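Local coordinates for protein transcriptional repressor PagR (PDB 2ZKZ) that represses transcription of the pagA and atxA genes of Bacillus anthracis as a DNA-binding, dimeric regulator of the ArsR family, at residues P27-I32 and L62-G67. Residues are numbered along the deposited sequence; the frame is centred on the assembly and turned at random.
Sequences PMRLKI and LCKMRG
The guanidinium of R29 is covered over one face by the aliphatic start of K64: CB lies above the group, 3.8 Å from R29 CZ, and K64 CG comes to 3.4 Å from R29 NH2. R29 reaches this position as an extended rod from CG to NE, and a hydrogen bond from its NH1 to the carbonyl oxygen of T23 fixes the far end. K64 bends at chi2 (95°) and turns its ammonium aside, leaving NZ 5.1 Å from R29 NH2, a spacing at which the like charges probably still feel each other. Behind the guanidinium the methylene part of R29 slants across selenomethionine M65, with R29 CG 3.8 Å from M65 SE. M65 leaves its backbone toward helix 27-39, and a bend at chi3 (-64°) carries its CE to 3.6 Å from I32 CD1. I32 CG2 also faces the tip of L62, 4.3 Å from CD2, more loosely. L70 lies against I32, L62 and M65, extending this apolar core, and H61 touches R29 and I32, while L30 and K31 pack on L14 of the second subunit. Helix 55-65 ends here, R66 leaving helical geometry. The arrangement belongs to the winged helix-turn-helix fold of ArsR repressors, where helix 27-39 packs against the C-terminal end of helix 55-65, the second helix of the predicted DNA-binding motif.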
ATOM      1  N   PRO A  27      -1.533   3.845  10.024  1.00 26.46           N
ATOM      2  CA  PRO A  27      -2.871   4.392  10.272  1.00 28.89           C
ATOM      3  C   PRO A  27      -3.001   5.912  10.167  1.00 27.71           C
ATOM      4  O   PRO A  27      -3.856   6.424   9.443  1.00 26.60           O
ATOM      5  CB  PRO A  27      -3.190   3.886  11.678  1.00 28.82           C
ATOM      6  CG  PRO A  27      -2.520   2.562  11.693  1.00 28.93           C
ATOM      7  CD  PRO A  27      -1.178   2.857  11.058  1.00 26.77           C
HETATM    8  N   MSE A  28      -2.158   6.634  10.892  1.00 29.05           N
HETATM    9  CA  MSE A  28      -2.226   8.090  10.873  1.00 29.68           C
HETATM   10  C   MSE A  28      -1.794   8.676   9.533  1.00 29.16           C
HETATM   11  O   MSE A  28      -2.239   9.759   9.152  1.00 28.02           O
HETATM   12  CB  MSE A  28      -1.396   8.665  12.021  1.00 33.82           C
HETATM   13  CG  MSE A  28      -2.025   8.417  13.396  1.00 39.15           C
HETATM   14 SE   MSE A  28      -3.868   9.055  13.522  1.00 51.50          SE
HETATM   15  CE  MSE A  28      -4.793   7.375  13.238  1.00 45.38           C
ATOM     16  N   ARG A  29      -0.935   7.964   8.808  1.00 26.71           N
ATOM     17  CA  ARG A  29      -0.525   8.445   7.500  1.00 26.43           C
ATOM     18  C   ARG A  29      -1.689   8.282   6.534  1.00 25.33           C
ATOM     19  O   ARG A  29      -1.913   9.128   5.670  1.00 24.58           O
ATOM     20  CB  ARG A  29       0.704   7.687   6.994  1.00 27.99           C
ATOM     21  CG  ARG A  29       1.945   7.983   7.819  1.00 27.83           C
ATOM     22  CD  ARG A  29       3.176   7.363   7.218  1.00 27.87           C
ATOM     23  NE  ARG A  29       4.320   7.492   8.115  1.00 26.81           N
ATOM     24  CZ  ARG A  29       5.529   7.026   7.841  1.00 27.36           C
ATOM     25  NH1 ARG A  29       5.753   6.406   6.688  1.00 23.78           N
ATOM     26  NH2 ARG A  29       6.504   7.160   8.726  1.00 29.41           N
ATOM     27  N   LEU A  30      -2.442   7.196   6.672  1.00 24.28           N
ATOM     28  CA  LEU A  30      -3.591   7.017   5.793  1.00 24.83           C
ATOM     29  C   LEU A  30      -4.620   8.106   6.117  1.00 24.59           C
ATOM     30  O   LEU A  30      -5.298   8.606   5.225  1.00 25.23           O
ATOM     31  CB  LEU A  30      -4.196   5.617   5.962  1.00 23.25           C
ATOM     32  CG  LEU A  30      -3.329   4.483   5.390  1.00 25.10           C
ATOM     33  CD1 LEU A  30      -3.957   3.119   5.706  1.00 24.10           C
ATOM     34  CD2 LEU A  30      -3.187   4.668   3.879  1.00 21.93           C
ATOM     35  N   LYS A  31      -4.727   8.473   7.391  1.00 25.76           N
ATOM     36  CA  LYS A  31      -5.653   9.527   7.800  1.00 28.58           C
ATOM     37  C   LYS A  31      -5.257  10.838   7.136  1.00 25.28           C
ATOM     38  O   LYS A  31      -6.103  11.564   6.626  1.00 27.25           O
ATOM     39  CB  LYS A  31      -5.618   9.741   9.311  1.00 31.72           C
ATOM     40  CG  LYS A  31      -6.464   8.788  10.117  1.00 40.98           C
ATOM     41  CD  LYS A  31      -6.999   9.489  11.369  1.00 43.66           C
ATOM     42  CE  LYS A  31      -7.876  10.679  10.980  1.00 46.71           C
ATOM     43  NZ  LYS A  31      -8.535  11.334  12.145  1.00 47.19           N
ATOM     44  N   ILE A  32      -3.966  11.145   7.171  1.00 26.53           N
ATOM     45  CA  ILE A  32      -3.463  12.373   6.567  1.00 25.09           C
ATOM     46  C   ILE A  32      -3.801  12.403   5.079  1.00 26.31           C
ATOM     47  O   ILE A  32      -4.318  13.398   4.573  1.00 25.50           O
ATOM     48  CB  ILE A  32      -1.934  12.498   6.769  1.00 26.35           C
ATOM     49  CG1 ILE A  32      -1.633  12.706   8.254  1.00 26.07           C
ATOM     50  CG2 ILE A  32      -1.375  13.638   5.922  1.00 25.38           C
ATOM     51  CD1 ILE A  32      -0.137  12.743   8.603  1.00 27.72           C
ATOM     52  N   LEU A  62       4.822  13.652   8.070  1.00 27.36           N
ATOM     53  CA  LEU A  62       4.926  14.489   6.875  1.00 27.89           C
ATOM     54  C   LEU A  62       6.321  14.418   6.268  1.00 27.86           C
ATOM     55  O   LEU A  62       6.476  14.390   5.047  1.00 27.19           O
ATOM     56  CB  LEU A  62       4.560  15.940   7.205  1.00 26.26           C
ATOM     57  CG  LEU A  62       3.076  16.171   7.515  1.00 30.75           C
ATOM     58  CD1 LEU A  62       2.865  17.571   8.076  1.00 30.29           C
ATOM     59  CD2 LEU A  62       2.249  15.969   6.253  1.00 27.94           C
ATOM     60  N   CYS A  63       7.335  14.373   7.124  1.00 27.53           N
ATOM     61  CA  CYS A  63       8.713  14.299   6.661  1.00 29.57           C
ATOM     62  C   CYS A  63       8.937  13.017   5.860  1.00 29.56           C
ATOM     63  O   CYS A  63       9.507  13.041   4.773  1.00 27.71           O
ATOM     64  CB  CYS A  63       9.662  14.342   7.858  1.00 31.91           C
ATOM     65  SG  CYS A  63      11.395  14.313   7.408  1.00 39.64           S
ATOM     66  N   LYS A  64       8.463  11.898   6.401  1.00 27.89           N
ATOM     67  CA  LYS A  64       8.602  10.603   5.747  1.00 28.65           C
ATOM     68  C   LYS A  64       7.801  10.518   4.436  1.00 26.56           C
ATOM     69  O   LYS A  64       8.227   9.875   3.479  1.00 23.77           O
ATOM     70  CB  LYS A  64       8.123   9.505   6.695  1.00 31.12           C
ATOM     71  CG  LYS A  64       8.963   8.240   6.677  1.00 40.26           C
ATOM     72  CD  LYS A  64      10.014   8.258   7.774  1.00 43.23           C
ATOM     73  CE  LYS A  64      10.722   6.915   7.869  1.00 45.31           C
ATOM     74  NZ  LYS A  64      11.628   6.845   9.050  1.00 48.34           N
HETATM   75  N   MSE A  65       6.645  11.172   4.404  1.00 26.20           N
HETATM   76  CA  MSE A  65       5.763  11.151   3.236  1.00 27.37           C
HETATM   77  C   MSE A  65       6.130  12.124   2.117  1.00 27.86           C
HETATM   78  O   MSE A  65       5.875  11.849   0.942  1.00 26.67           O
HETATM   79  CB  MSE A  65       4.327  11.433   3.681  1.00 28.38           C
HETATM   80  CG  MSE A  65       3.873  10.555   4.839  1.00 34.42           C
HETATM   81 SE   MSE A  65       2.138  11.043   5.558  1.00 37.25          SE
HETATM   82  CE  MSE A  65       2.505  12.786   6.231  1.00 41.22           C
ATOM     83  N   ARG A  66       6.711  13.263   2.476  1.00 27.45           N
ATOM     84  CA  ARG A  66       7.065  14.269   1.480  1.00 29.63           C
ATOM     85  C   ARG A  66       7.977  13.762   0.370  1.00 28.93           C
ATOM     86  O   ARG A  66       9.040  13.210   0.633  1.00 29.24           O
ATOM     87  CB  ARG A  66       7.731  15.488   2.138  1.00 31.86           C
ATOM     88  CG  ARG A  66       8.279  16.459   1.094  1.00 35.60           C
ATOM     89  CD  ARG A  66       8.910  17.719   1.668  1.00 40.52           C
ATOM     90  NE  ARG A  66      10.070  17.449   2.512  1.00 41.93           N
ATOM     91  CZ  ARG A  66      10.012  17.359   3.833  1.00 41.79           C
ATOM     92  NH1 ARG A  66       8.851  17.517   4.454  1.00 44.77           N
ATOM     93  NH2 ARG A  66      11.112  17.118   4.532  1.00 44.17           N
ATOM     94  N   GLY A  67       7.562  13.973  -0.874  1.00 28.00           N
ATOM     95  CA  GLY A  67       8.379  13.556  -1.998  1.00 28.38           C
ATOM     96  C   GLY A  67       8.049  12.181  -2.540  1.00 30.93           C
ATOM     97  O   GLY A  67       8.436  11.841  -3.654  1.00 32.32           O
TER